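Local coordinates for ZYG-9 (Caenorhabditis elegans, PDB 2OF3), which plays a major part in organising microtubules and spindle poles during mitosis and meiosis in the one-cell embryo, at residues E98-P101 and A102-I105; Y136-L139 and K140-E143; A144-N147 and M148-S151; D154-N157 and V158-V162. One frame throughout, in Å; residues are numbered along the deposited sequence. Where two conformers were deposited one is given.

Contact 1 (E98-P101 and A102-I105); sequences ETNP and AALI
Asn100 lays its carboxamide over the first turn of helix 101-120, with ND2 against the methyl group of Ala103 (ND2 to CB 3.2 Å). This is an N-cap: Asn100 is the last residue before the helix, and its OD1 faces the backbone N-H groups of Ala102 and Ala103. Both capping bonds are weak, at 3.3 Å from OD1 to either nitrogen. The N-H of Ala103 points straight at OD1 (178°), whereas that of Ala102 meets it well off line (121°). The side chain gets there by swinging CG away from its own nitrogen and beside its carbonyl carbon (chi1 164°), which carries OD1 forward over the opening turn. A leucine in its place would probably leave the N-H groups of Ala102 and Ala103 without this acceptor at the helix start. Pro101 suits the first helical position, since it has no N-H to satisfy. The ordinary helical ladder starts here too, Leu104 N donating to Asn100 O at 3.0 Å. Leu104 packs on Lys140 and Glu143 of the loop before helix 146-163. Ile105 N bonds to Pro101 O at 3.1 Å, and Ile105 CD1 lies 3.5 Å from that same Pro101 O.

Contact 2 (Y136-L139 and K140-E143); sequences YLLL and KTGE
Leu138 and Thr141 lie alongside each other, pointing the same way, in the passage from helix 127-139 to helix 146-163 of the TOG domain. Their methyls, Leu138 CD2 and Thr141 CG2, are 4.1 Å apart, a light touch. The firmer link is polar: Thr141 OG1 donates to Leu138 O at 2.6 Å, in the carbonyl plane. OG1 sits between its own backbone nitrogen and carbonyl carbon (chi1 69°), which turns the hydroxyl back to the preceding turn. Thr141 N reaches the same oxygen at 3.2 Å from well above the carbonyl plane, giving Leu138 O two donors. The backbone bonds here span three residues, Lys140 N to Leu137 O and Gly142 N to Leu139 O, both at 3.0 Å, a tighter turn than that of the alpha-helix. Leu137 faces Ile155 and Val156 of helix 146-163, while Thr141 rests on Gln183, Glu186 and Cys187 of helix 181-198. Lys140 takes another course, its chain bent at the second and third torsions. Its ammonium group donates to the backbone O of Phe96 and also forms a salt bridge with Glu143, NZ meeting OE2 at 3.1 Å on the anti side of the carboxylate.

Contact 3 (A144-N147 and M148-S151); sequences AKDN and MRTS
Ala144 offers its carbonyl oxygen to the edge of the Arg149 guanidinium, where NH1 donates a weak bond of 2.9 Å (135°); NH1 also donates to Glu143 O. Lys145 comes next, at the N-cap position, and its O receives Arg149 N at 3.1 Å. Its chain, bent at the last two torsions, brings NZ to 3.5 Å from Met148 CG, while Met148 continues to Leu108 of helix 101-120. Thus begins helix 146-163 of the TOG domain, the guanidinium being laid back over its first turn with Asp146 CA against one face. Asp146 crosses that group at about a right angle, its carboxylate turned 74° from the guanidinium plane, and OD1 makes a long salt bridge to NH2 of 3.4 Å. The third torsion of Arg149 (-63°) folds its end back this way. A methionine at Arg149 would probably leave the Asp146 carboxylate without this charged mate and the carbonyl oxygens of Glu143 and Ala144 without a side-chain donor. Asp146 O is gripped twice by Thr150, OG1 at 2.9 Å and N at 3.0 Å, from opposite faces of its plane. Asn147 O accepts from Ser151 N, and from a water 2.6 Å away that accepts from Ser151 OG.

Contact 4 (D154-N157 and V158-V162); sequences DIVN and VLSDV
The middle and later turns of helix 146-163 form this contact, in the buried interior of the TOG domain. Ile155 and Leu159, one turn apart, stand side by side and point the same way, with CG2 of Ile155 3.9 Å from CD1 of Leu159. Ile155 places that methyl beside its own carbonyl carbon, on the side where the next turn rises, while CG1 stays beside the backbone nitrogen (chi1 -65°). The pair faces helix 127-139: both side chains touch Leu137, and Leu159 also meets Val134. Val158 looks to helix 101-120, packing on Val115 and Arg119, and its CG2 lies 3.4 Å from the backbone oxygen of Asp154. On another side Val156 meets Val190 of helix 181-198.

Beneath the side chains run the i to i+4 backbone bonds. Leu159 N reaches Ile155 O at 3.1 Å with an almost straight N-H (174°), and Ser160 N reaches Val156 O at 2.9 Å. Ser160 OG also lies 3.0 Å from Val156 O, and it hydrogen-bonds to the hydroxyl of Tyr194. This polar link ties the buried serine to helix 181-198. One rung is slacker: Asp161 N to Asn157 O is a weak bond of 3.5 Å, and a water donates to the same oxygen at 2.9 Å. A helix lined with branched aliphatic residues and packed against helices before and after it in the chain is the arrangement of an all-helical, HEAT-like TOG domain.

In the fold
Contacts 1, 2 and 3 touch one another where helix 101-120 begins and where the chain passes from helix 127-139 into helix 146-163. Ile105 CG1 of contact 1 comes to 4.0 Å from Met148 SD of contact 3. Contact 2 runs directly into contact 3 along the chain, their centres about 10 Å apart, and the bond from Arg149 NH1 to Glu143 O, 2.8 Å long, joins them. Contact 4 continues helix 146-163 deeper, its centre about 16 Å from that of contact 3. It meets contact 2 through Leu137, whose CD2 is 3.7 Å from Ile155 CG2. Contacts 1 and 4 do not touch, their nearest atoms being about 8 Å apart, but contact 2 touches both.

Contact 1 (E98-P101 and A102-I105)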
ATOM      1  N   GLU A  98       2.818  -3.790  15.219  1.00 38.35           N
ATOM      2  CA  GLU A  98       3.614  -4.651  16.052  1.00 41.89           C
ATOM      3  C   GLU A  98       4.960  -5.000  15.414  1.00 44.08           C
ATOM      4  O   GLU A  98       5.119  -4.982  14.195  1.00 44.91           O
ATOM      5  CB  GLU A  98       2.790  -5.888  16.277  1.00 41.92           C
ATOM      6  CG  GLU A  98       1.585  -5.493  17.071  1.00 43.82           C
ATOM      7  CD  GLU A  98       0.417  -6.408  16.892  1.00 46.24           C
ATOM      8  OE1 GLU A  98       0.565  -7.475  16.234  1.00 45.99           O
ATOM      9  OE2 GLU A  98      -0.665  -6.029  17.414  1.00 45.82           O
ATOM     10  N   THR A  99       5.948  -5.306  16.239  1.00 46.84           N
ATOM     11  CA  THR A  99       7.246  -5.780  15.736  1.00 48.42           C
ATOM     12  C   THR A  99       7.297  -7.260  16.098  1.00 48.79           C
ATOM     13  O   THR A  99       7.332  -7.636  17.282  1.00 49.89           O
ATOM     14  CB  THR A  99       8.419  -5.067  16.422  1.00 49.04           C
ATOM     15  OG1 THR A  99       8.401  -5.426  17.815  1.00 51.55           O
ATOM     16  CG2 THR A  99       8.302  -3.521  16.300  1.00 49.68           C
ATOM     17  N   ASN A 100       7.235  -8.101  15.079  1.00 48.37           N
ATOM     18  CA  ASN A 100       7.243  -9.525  15.247  1.00 47.67           C
ATOM     19  C   ASN A 100       7.345 -10.021  13.822  1.00 47.13           C
ATOM     20  O   ASN A 100       6.342 -10.090  13.119  1.00 47.65           O
ATOM     21  CB  ASN A 100       5.966 -10.011  15.943  1.00 48.00           C
ATOM     22  CG  ASN A 100       5.741 -11.517  15.793  1.00 49.50           C
ATOM     23  OD1 ASN A 100       6.593 -12.275  15.311  1.00 49.04           O
ATOM     24  ND2 ASN A 100       4.555 -11.949  16.175  1.00 53.26           N
ATOM     25  N   PRO A 101       8.578 -10.295  13.366  1.00 45.84           N
ATOM     26  CA  PRO A 101       8.864 -10.709  11.984  1.00 44.12           C
ATOM     27  C   PRO A 101       8.190 -11.991  11.514  1.00 42.23           C
ATOM     28  O   PRO A 101       7.852 -12.111  10.339  1.00 41.79           O
ATOM     29  CB  PRO A 101      10.403 -10.851  11.946  1.00 44.73           C
ATOM     30  CG  PRO A 101      10.847 -10.866  13.378  1.00 45.45           C
ATOM     31  CD  PRO A 101       9.797 -10.145  14.185  1.00 45.59           C
ATOM     32  N   ALA A 102       8.000 -12.954  12.405  1.00 40.72           N
ATOM     33  CA  ALA A 102       7.327 -14.202  12.012  1.00 38.27           C
ATOM     34  C   ALA A 102       5.861 -13.976  11.626  1.00 36.00           C
ATOM     35  O   ALA A 102       5.380 -14.478  10.582  1.00 34.59           O
ATOM     36  CB  ALA A 102       7.443 -15.275  13.132  1.00 39.15           C
ATOM     37  N   ALA A 103       5.155 -13.241  12.475  1.00 33.44           N
ATOM     38  CA  ALA A 103       3.795 -12.843  12.170  1.00 31.69           C
ATOM     39  C   ALA A 103       3.772 -12.001  10.900  1.00 30.64           C
ATOM     40  O   ALA A 103       2.966 -12.259  10.021  1.00 30.32           O
ATOM     41  CB  ALA A 103       3.217 -12.102  13.296  1.00 31.66           C
ATOM     42  N   LEU A 104       4.705 -11.058  10.744  1.00 30.39           N
ATOM     43  CA  LEU A 104       4.689 -10.185   9.544  1.00 28.99           C
ATOM     44  C   LEU A 104       4.772 -10.947   8.238  1.00 28.26           C
ATOM     45  O   LEU A 104       4.014 -10.659   7.330  1.00 26.55           O
ATOM     46  CB  LEU A 104       5.748  -9.074   9.590  1.00 28.86           C
ATOM     47  CG  LEU A 104       5.637  -8.059   8.430  1.00 30.17           C
ATOM     48  CD1 LEU A 104       4.317  -7.221   8.438  1.00 26.69           C
ATOM     49  CD2 LEU A 104       6.825  -7.128   8.406  1.00 30.60           C
ATOM     50  N   ILE A 105       5.696 -11.910   8.121  1.00 27.73           N
ATOM     51  CA  ILE A 105       5.756 -12.772   6.942  1.00 27.62           C
ATOM     52  C   ILE A 105       4.397 -13.368   6.578  1.00 26.07           C
ATOM     53  O   ILE A 105       4.018 -13.376   5.391  1.00 25.91           O
ATOM     54  CB  ILE A 105       6.790 -13.951   7.129  1.00 27.82           C
ATOM     55  CG1 ILE A 105       8.212 -13.420   7.066  1.00 29.50           C
ATOM     56  CG2 ILE A 105       6.634 -14.947   6.012  1.00 29.00           C
ATOM     57  CD1 ILE A 105       9.260 -14.251   7.978  1.00 30.86           C
TER

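Contact 2 (Y136-L139 and K140-E143)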
ATOM      1  N   TYR A 136      -1.114   2.182   5.137  1.00 21.45           N
ATOM      2  CA  TYR A 136      -0.425   1.406   6.192  1.00 20.72           C
ATOM      3  C   TYR A 136       0.528   0.396   5.608  1.00 21.05           C
ATOM      4  O   TYR A 136       1.574   0.142   6.199  1.00 21.52           O
ATOM      5  CB  TYR A 136      -1.419   0.692   7.090  1.00 21.90           C
ATOM      6  CG  TYR A 136      -2.323   1.696   7.731  1.00 21.84           C
ATOM      7  CD1 TYR A 136      -1.855   2.495   8.772  1.00 22.05           C
ATOM      8  CD2 TYR A 136      -3.631   1.888   7.245  1.00 22.85           C
ATOM      9  CE1 TYR A 136      -2.682   3.496   9.356  1.00 22.57           C
ATOM     10  CE2 TYR A 136      -4.492   2.896   7.806  1.00 19.96           C
ATOM     11  CZ  TYR A 136      -3.986   3.666   8.854  1.00 23.80           C
ATOM     12  OH  TYR A 136      -4.792   4.614   9.395  1.00 24.66           O
ATOM     13  N   LEU A 137       0.177  -0.195   4.461  1.00 21.20           N
ATOM     14  CA  LEU A 137       1.092  -1.135   3.787  1.00 21.43           C
ATOM     15  C   LEU A 137       2.377  -0.415   3.430  1.00 22.67           C
ATOM     16  O   LEU A 137       3.473  -1.024   3.507  1.00 22.88           O
ATOM     17  CB  LEU A 137       0.476  -1.737   2.527  1.00 20.61           C
ATOM     18  CG  LEU A 137       1.387  -2.632   1.675  1.00 19.83           C
ATOM     19  CD1 LEU A 137       1.565  -4.031   2.325  1.00 19.82           C
ATOM     20  CD2 LEU A 137       0.761  -2.732   0.326  1.00 18.27           C
ATOM     21  N   LEU A 138       2.263   0.858   3.041  1.00 22.35           N
ATOM     22  CA  LEU A 138       3.446   1.652   2.690  1.00 22.18           C
ATOM     23  C   LEU A 138       4.405   1.907   3.850  1.00 21.98           C
ATOM     24  O   LEU A 138       5.618   2.111   3.625  1.00 21.98           O
ATOM     25  CB  LEU A 138       3.057   2.955   1.953  1.00 22.68           C
ATOM     26  CG  LEU A 138       2.395   2.748   0.606  1.00 20.99           C
ATOM     27  CD1 LEU A 138       2.008   4.097   0.053  1.00 21.35           C
ATOM     28  CD2 LEU A 138       3.279   1.994  -0.368  1.00 22.47           C
ATOM     29  N   LEU A 139       3.922   1.845   5.085  1.00 22.33           N
ATOM     30  CA  LEU A 139       4.816   1.877   6.224  1.00 23.04           C
ATOM     31  C   LEU A 139       5.865   0.737   6.190  1.00 24.63           C
ATOM     32  O   LEU A 139       7.021   0.920   6.605  1.00 24.19           O
ATOM     33  CB  LEU A 139       4.045   1.808   7.554  1.00 23.13           C
ATOM     34  CG  LEU A 139       3.079   2.967   7.866  1.00 24.43           C
ATOM     35  CD1 LEU A 139       2.251   2.669   9.177  1.00 26.33           C
ATOM     36  CD2 LEU A 139       3.833   4.321   7.943  1.00 24.59           C
ATOM     37  N   LYS A 140       5.461  -0.426   5.680  1.00 25.26           N
ATOM     38  CA  LYS A 140       6.241  -1.625   5.760  1.00 25.14           C
ATOM     39  C   LYS A 140       7.259  -1.646   4.652  1.00 25.74           C
ATOM     40  O   LYS A 140       8.180  -2.508   4.658  1.00 25.09           O
ATOM     41  CB  LYS A 140       5.300  -2.833   5.623  1.00 25.62           C
ATOM     42  CG  LYS A 140       4.322  -2.961   6.804  1.00 26.14           C
ATOM     43  CD  LYS A 140       4.996  -3.298   8.112  1.00 26.76           C
ATOM     44  CE  LYS A 140       5.108  -2.040   8.957  1.00 34.15           C
ATOM     45  NZ  LYS A 140       5.956  -2.317  10.161  1.00 35.76           N
ATOM     46  N   THR A 141       7.122  -0.723   3.686  1.00 25.35           N
ATOM     47  CA  THR A 141       8.230  -0.456   2.745  1.00 25.64           C
ATOM     48  C   THR A 141       9.489   0.018   3.471  1.00 26.08           C
ATOM     49  O   THR A 141      10.581  -0.067   2.915  1.00 27.57           O
ATOM     50  CB  THR A 141       7.893   0.540   1.587  1.00 25.64           C
ATOM     51  OG1 THR A 141       7.705   1.871   2.100  1.00 25.18           O
ATOM     52  CG2 THR A 141       6.663   0.078   0.807  1.00 25.19           C
ATOM     53  N   GLY A 142       9.369   0.489   4.708  1.00 24.83           N
ATOM     54  CA  GLY A 142      10.551   0.882   5.449  1.00 26.26           C
ATOM     55  C   GLY A 142      11.127  -0.225   6.319  1.00 26.98           C
ATOM     56  O   GLY A 142      11.865   0.056   7.247  1.00 27.43           O
ATOM     57  N   GLU A 143      10.749  -1.469   6.053  1.00 27.05           N
ATOM     58  CA  GLU A 143      11.272  -2.617   6.785  1.00 29.44           C
ATOM     59  C   GLU A 143      12.814  -2.749   6.534  1.00 30.29           C
ATOM     60  O   GLU A 143      13.285  -2.495   5.431  1.00 29.39           O
ATOM     61  CB  GLU A 143      10.533  -3.902   6.379  1.00 29.00           C
ATOM     62  CG  GLU A 143       9.167  -4.060   7.073  1.00 30.55           C
ATOM     63  CD  GLU A 143       9.345  -4.249   8.546  1.00 38.10           C
ATOM     64  OE1 GLU A 143      10.232  -5.042   8.897  1.00 40.12           O
ATOM     65  OE2 GLU A 143       8.656  -3.598   9.365  1.00 41.19           O
TER

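Contact 3 (A144-N147 and M148-S151)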
ATOM      1  N   ALA A 144      13.563  -3.147   7.565  1.00 31.61           N
ATOM      2  CA  ALA A 144      15.014  -3.153   7.511  1.00 33.22           C
ATOM      3  C   ALA A 144      15.557  -4.321   6.699  1.00 34.11           C
ATOM      4  O   ALA A 144      16.666  -4.229   6.161  1.00 34.28           O
ATOM      5  CB  ALA A 144      15.589  -3.138   8.914  1.00 33.18           C
ATOM      6  N   LYS A 145      14.765  -5.392   6.577  1.00 34.60           N
ATOM      7  CA  LYS A 145      15.173  -6.572   5.823  1.00 35.30           C
ATOM      8  C   LYS A 145      14.774  -6.487   4.376  1.00 35.55           C
ATOM      9  O   LYS A 145      13.614  -6.197   4.034  1.00 34.84           O
ATOM     10  CB  LYS A 145      14.581  -7.835   6.447  1.00 36.41           C
ATOM     11  CG  LYS A 145      15.409  -8.380   7.597  1.00 39.76           C
ATOM     12  CD  LYS A 145      14.686  -9.552   8.270  1.00 47.43           C
ATOM     13  CE  LYS A 145      14.669 -10.818   7.380  1.00 52.52           C
ATOM     14  NZ  LYS A 145      13.341 -10.998   6.650  1.00 54.98           N
ATOM     15  N   ASP A 146      15.727  -6.772   3.504  1.00 35.22           N
ATOM     16  CA  ASP A 146      15.501  -6.675   2.062  1.00 35.56           C
ATOM     17  C   ASP A 146      14.384  -7.598   1.493  1.00 34.85           C
ATOM     18  O   ASP A 146      13.620  -7.207   0.578  1.00 34.85           O
ATOM     19  CB  ASP A 146      16.827  -6.934   1.365  1.00 36.89           C
ATOM     20  CG  ASP A 146      16.703  -6.925  -0.089  1.00 40.07           C
ATOM     21  OD1 ASP A 146      16.719  -5.825  -0.656  1.00 45.61           O
ATOM     22  OD2 ASP A 146      16.561  -8.023  -0.660  1.00 48.36           O
ATOM     23  N   ASN A 147      14.298  -8.812   2.023  0.50 34.41           N
ATOM     24  CA  ASN A 147      13.248  -9.753   1.620  0.50 34.11           C
ATOM     25  C   ASN A 147      11.853  -9.274   2.034  0.50 32.77           C
ATOM     26  O   ASN A 147      10.879  -9.549   1.348  0.50 31.81           O
ATOM     27  CB  ASN A 147      13.527 -11.163   2.184  0.50 35.00           C
ATOM     28  CG  ASN A 147      14.115 -12.104   1.145  0.50 36.99           C
ATOM     29  OD1 ASN A 147      13.820 -11.997  -0.058  0.50 40.88           O
ATOM     30  ND2 ASN A 147      14.937 -13.049   1.601  0.50 39.36           N
ATOM     31  N   MET A 148      11.776  -8.571   3.160  1.00 31.84           N
ATOM     32  CA  MET A 148      10.536  -8.015   3.626  1.00 31.44           C
ATOM     33  C   MET A 148      10.078  -6.850   2.731  1.00 31.14           C
ATOM     34  O   MET A 148       8.884  -6.791   2.358  1.00 31.20           O
ATOM     35  CB  MET A 148      10.593  -7.673   5.095  1.00 30.77           C
ATOM     36  CG  MET A 148      10.573  -8.990   5.929  1.00 35.69           C
ATOM     37  SD  MET A 148       8.871  -9.638   6.085  1.00 29.53           S
ATOM     38  CE  MET A 148       8.522  -8.523   7.373  1.00 33.14           C
ATOM     39  N   ARG A 149      11.010  -5.981   2.336  1.00 29.40           N
ATOM     40  CA  ARG A 149      10.696  -4.911   1.382  1.00 28.33           C
ATOM     41  C   ARG A 149      10.259  -5.489   0.066  1.00 27.46           C
ATOM     42  O   ARG A 149       9.406  -4.937  -0.586  1.00 26.66           O
ATOM     43  CB  ARG A 149      11.884  -3.963   1.175  1.00 27.45           C
ATOM     44  CG  ARG A 149      12.250  -3.198   2.414  1.00 27.20           C
ATOM     45  CD  ARG A 149      13.262  -2.105   2.130  1.00 28.46           C
ATOM     46  NE  ARG A 149      14.553  -2.620   1.643  1.00 28.15           N
ATOM     47  CZ  ARG A 149      15.584  -2.983   2.406  1.00 28.58           C
ATOM     48  NH1 ARG A 149      15.540  -2.966   3.760  1.00 27.54           N
ATOM     49  NH2 ARG A 149      16.681  -3.405   1.797  1.00 28.92           N
ATOM     50  N   THR A 150      10.834  -6.617  -0.342  1.00 27.44           N
ATOM     51  CA  THR A 150      10.442  -7.248  -1.577  1.00 27.43           C
ATOM     52  C   THR A 150       9.002  -7.768  -1.576  1.00 26.75           C
ATOM     53  O   THR A 150       8.278  -7.673  -2.571  1.00 26.00           O
ATOM     54  CB  THR A 150      11.434  -8.400  -1.893  1.00 29.04           C
ATOM     55  OG1 THR A 150      12.701  -7.787  -2.146  1.00 31.63           O
ATOM     56  CG2 THR A 150      10.994  -9.200  -3.123  1.00 28.00           C
ATOM     57  N   SER A 151       8.605  -8.353  -0.463  1.00 26.31           N
ATOM     58  CA  SER A 151       7.278  -8.955  -0.312  1.00 26.94           C
ATOM     59  C   SER A 151       6.232  -7.855  -0.333  1.00 24.60           C
ATOM     60  O   SER A 151       5.146  -8.030  -0.902  1.00 24.72           O
ATOM     61  CB  SER A 151       7.183  -9.707   1.030  1.00 27.35           C
ATOM     62  OG  SER A 151       7.871 -10.956   0.935  1.00 31.86           O
TER
HETATM   63  O   HOH W   1      14.576 -10.157  -1.617  1.00 55.44           O
HETATM   64  O   HOH W   2      10.656 -11.670  -0.151  1.00 56.72           O

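Contact 4 (D154-N157 and V158-V162)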
ATOM      1  N   ASP A 154       5.864  -6.548  -3.912  1.00 24.20           N
ATOM      2  CA  ASP A 154       5.034  -7.475  -4.725  1.00 24.39           C
ATOM      3  C   ASP A 154       3.549  -7.241  -4.483  1.00 23.61           C
ATOM      4  O   ASP A 154       2.752  -7.320  -5.436  1.00 23.58           O
ATOM      5  CB  ASP A 154       5.334  -8.951  -4.430  1.00 25.91           C
ATOM      6  CG  ASP A 154       6.755  -9.369  -4.834  1.00 31.23           C
ATOM      7  OD1 ASP A 154       7.318  -8.772  -5.809  1.00 35.66           O
ATOM      8  OD2 ASP A 154       7.307 -10.283  -4.161  1.00 35.15           O
ATOM      9  N   ILE A 155       3.165  -6.954  -3.240  1.00 21.10           N
ATOM     10  CA  ILE A 155       1.730  -6.589  -2.967  1.00 21.48           C
ATOM     11  C   ILE A 155       1.388  -5.225  -3.588  1.00 21.23           C
ATOM     12  O   ILE A 155       0.368  -5.064  -4.193  1.00 21.86           O
ATOM     13  CB  ILE A 155       1.380  -6.594  -1.432  1.00 21.37           C
ATOM     14  CG1 ILE A 155       1.501  -7.989  -0.842  1.00 19.75           C
ATOM     15  CG2 ILE A 155      -0.032  -5.985  -1.131  1.00 20.15           C
ATOM     16  CD1 ILE A 155       1.946  -7.917   0.617  1.00 21.35           C
ATOM     17  N   VAL A 156       2.277  -4.249  -3.481  1.00 21.51           N
ATOM     18  CA  VAL A 156       2.065  -2.960  -4.129  1.00 21.25           C
ATOM     19  C   VAL A 156       1.868  -3.159  -5.628  1.00 22.36           C
ATOM     20  O   VAL A 156       1.048  -2.481  -6.221  1.00 23.11           O
ATOM     21  CB  VAL A 156       3.236  -2.019  -3.847  1.00 21.08           C
ATOM     22  CG1 VAL A 156       3.079  -0.723  -4.677  1.00 20.60           C
ATOM     23  CG2 VAL A 156       3.272  -1.651  -2.344  1.00 18.63           C
ATOM     24  N   ASN A 157       2.646  -4.034  -6.271  1.00 22.86           N
ATOM     25  CA  ASN A 157       2.559  -4.253  -7.739  1.00 23.65           C
ATOM     26  C   ASN A 157       1.204  -4.835  -8.160  1.00 22.99           C
ATOM     27  O   ASN A 157       0.660  -4.469  -9.216  1.00 23.73           O
ATOM     28  CB  ASN A 157       3.703  -5.180  -8.241  1.00 23.15           C
ATOM     29  CG  ASN A 157       5.066  -4.486  -8.273  1.00 26.52           C
ATOM     30  OD1 ASN A 157       5.167  -3.244  -8.187  1.00 27.26           O
ATOM     31  ND2 ASN A 157       6.144  -5.294  -8.392  1.00 30.44           N
ATOM     32  N   VAL A 158       0.630  -5.706  -7.343  1.00 21.80           N
ATOM     33  CA  VAL A 158      -0.763  -6.176  -7.607  1.00 22.92           C
ATOM     34  C   VAL A 158      -1.814  -5.039  -7.449  1.00 23.47           C
ATOM     35  O   VAL A 158      -2.675  -4.839  -8.320  1.00 23.24           O
ATOM     36  CB  VAL A 158      -1.127  -7.397  -6.703  1.00 23.23           C
ATOM     37  CG1 VAL A 158      -2.531  -7.896  -6.982  1.00 21.61           C
ATOM     38  CG2 VAL A 158      -0.088  -8.541  -6.929  1.00 23.12           C
ATOM     39  N   LEU A 159      -1.727  -4.277  -6.366  1.00 22.94           N
ATOM     40  CA  LEU A 159      -2.630  -3.168  -6.144  1.00 23.86           C
ATOM     41  C   LEU A 159      -2.533  -2.105  -7.218  1.00 24.53           C
ATOM     42  O   LEU A 159      -3.523  -1.473  -7.544  1.00 26.24           O
ATOM     43  CB  LEU A 159      -2.338  -2.512  -4.778  1.00 23.53           C
ATOM     44  CG  LEU A 159      -2.814  -3.281  -3.555  1.00 25.91           C
ATOM     45  CD1 LEU A 159      -2.080  -2.814  -2.280  1.00 24.41           C
ATOM     46  CD2 LEU A 159      -4.318  -3.084  -3.434  1.00 27.30           C
ATOM     47  N   SER A 160      -1.342  -1.865  -7.759  1.00 25.39           N
ATOM     48  CA  SER A 160      -1.158  -0.894  -8.843  1.00 25.75           C
ATOM     49  C   SER A 160      -1.979  -1.340 -10.036  1.00 25.75           C
ATOM     50  O   SER A 160      -2.486  -0.503 -10.762  1.00 27.31           O
ATOM     51  CB  SER A 160       0.319  -0.816  -9.285  1.00 24.36           C
ATOM     52  OG  SER A 160       1.188  -0.354  -8.263  1.00 26.57           O
ATOM     53  N   ASP A 161      -2.088  -2.638 -10.273  1.00 26.14           N
ATOM     54  CA  ASP A 161      -2.937  -3.139 -11.351  1.00 28.05           C
ATOM     55  C   ASP A 161      -4.399  -2.939 -11.068  1.00 27.37           C
ATOM     56  O   ASP A 161      -5.118  -2.592 -11.967  1.00 28.99           O
ATOM     57  CB  ASP A 161      -2.723  -4.629 -11.633  1.00 28.29           C
ATOM     58  CG  ASP A 161      -1.405  -4.910 -12.364  1.00 34.78           C
ATOM     59  OD1 ASP A 161      -0.839  -3.982 -13.011  1.00 39.89           O
ATOM     60  OD2 ASP A 161      -0.929  -6.084 -12.305  1.00 41.11           O
ATOM     61  N   VAL A 162      -4.841  -3.197  -9.838  1.00 25.49           N
ATOM     62  CA  VAL A 162      -6.240  -3.042  -9.438  1.00 24.99           C
ATOM     63  C   VAL A 162      -6.641  -1.559  -9.384  1.00 25.67           C
ATOM     64  O   VAL A 162      -7.680  -1.153  -9.988  1.00 25.82           O
ATOM     65  CB  VAL A 162      -6.472  -3.658  -8.037  1.00 24.67           C
ATOM     66  CG1 VAL A 162      -7.868  -3.387  -7.571  1.00 24.42           C
ATOM     67  CG2 VAL A 162      -6.198  -5.168  -8.056  1.00 24.07           C
TER
HETATM   68  O   HOH W   3       2.064  -3.406 -11.465  1.00 42.81           O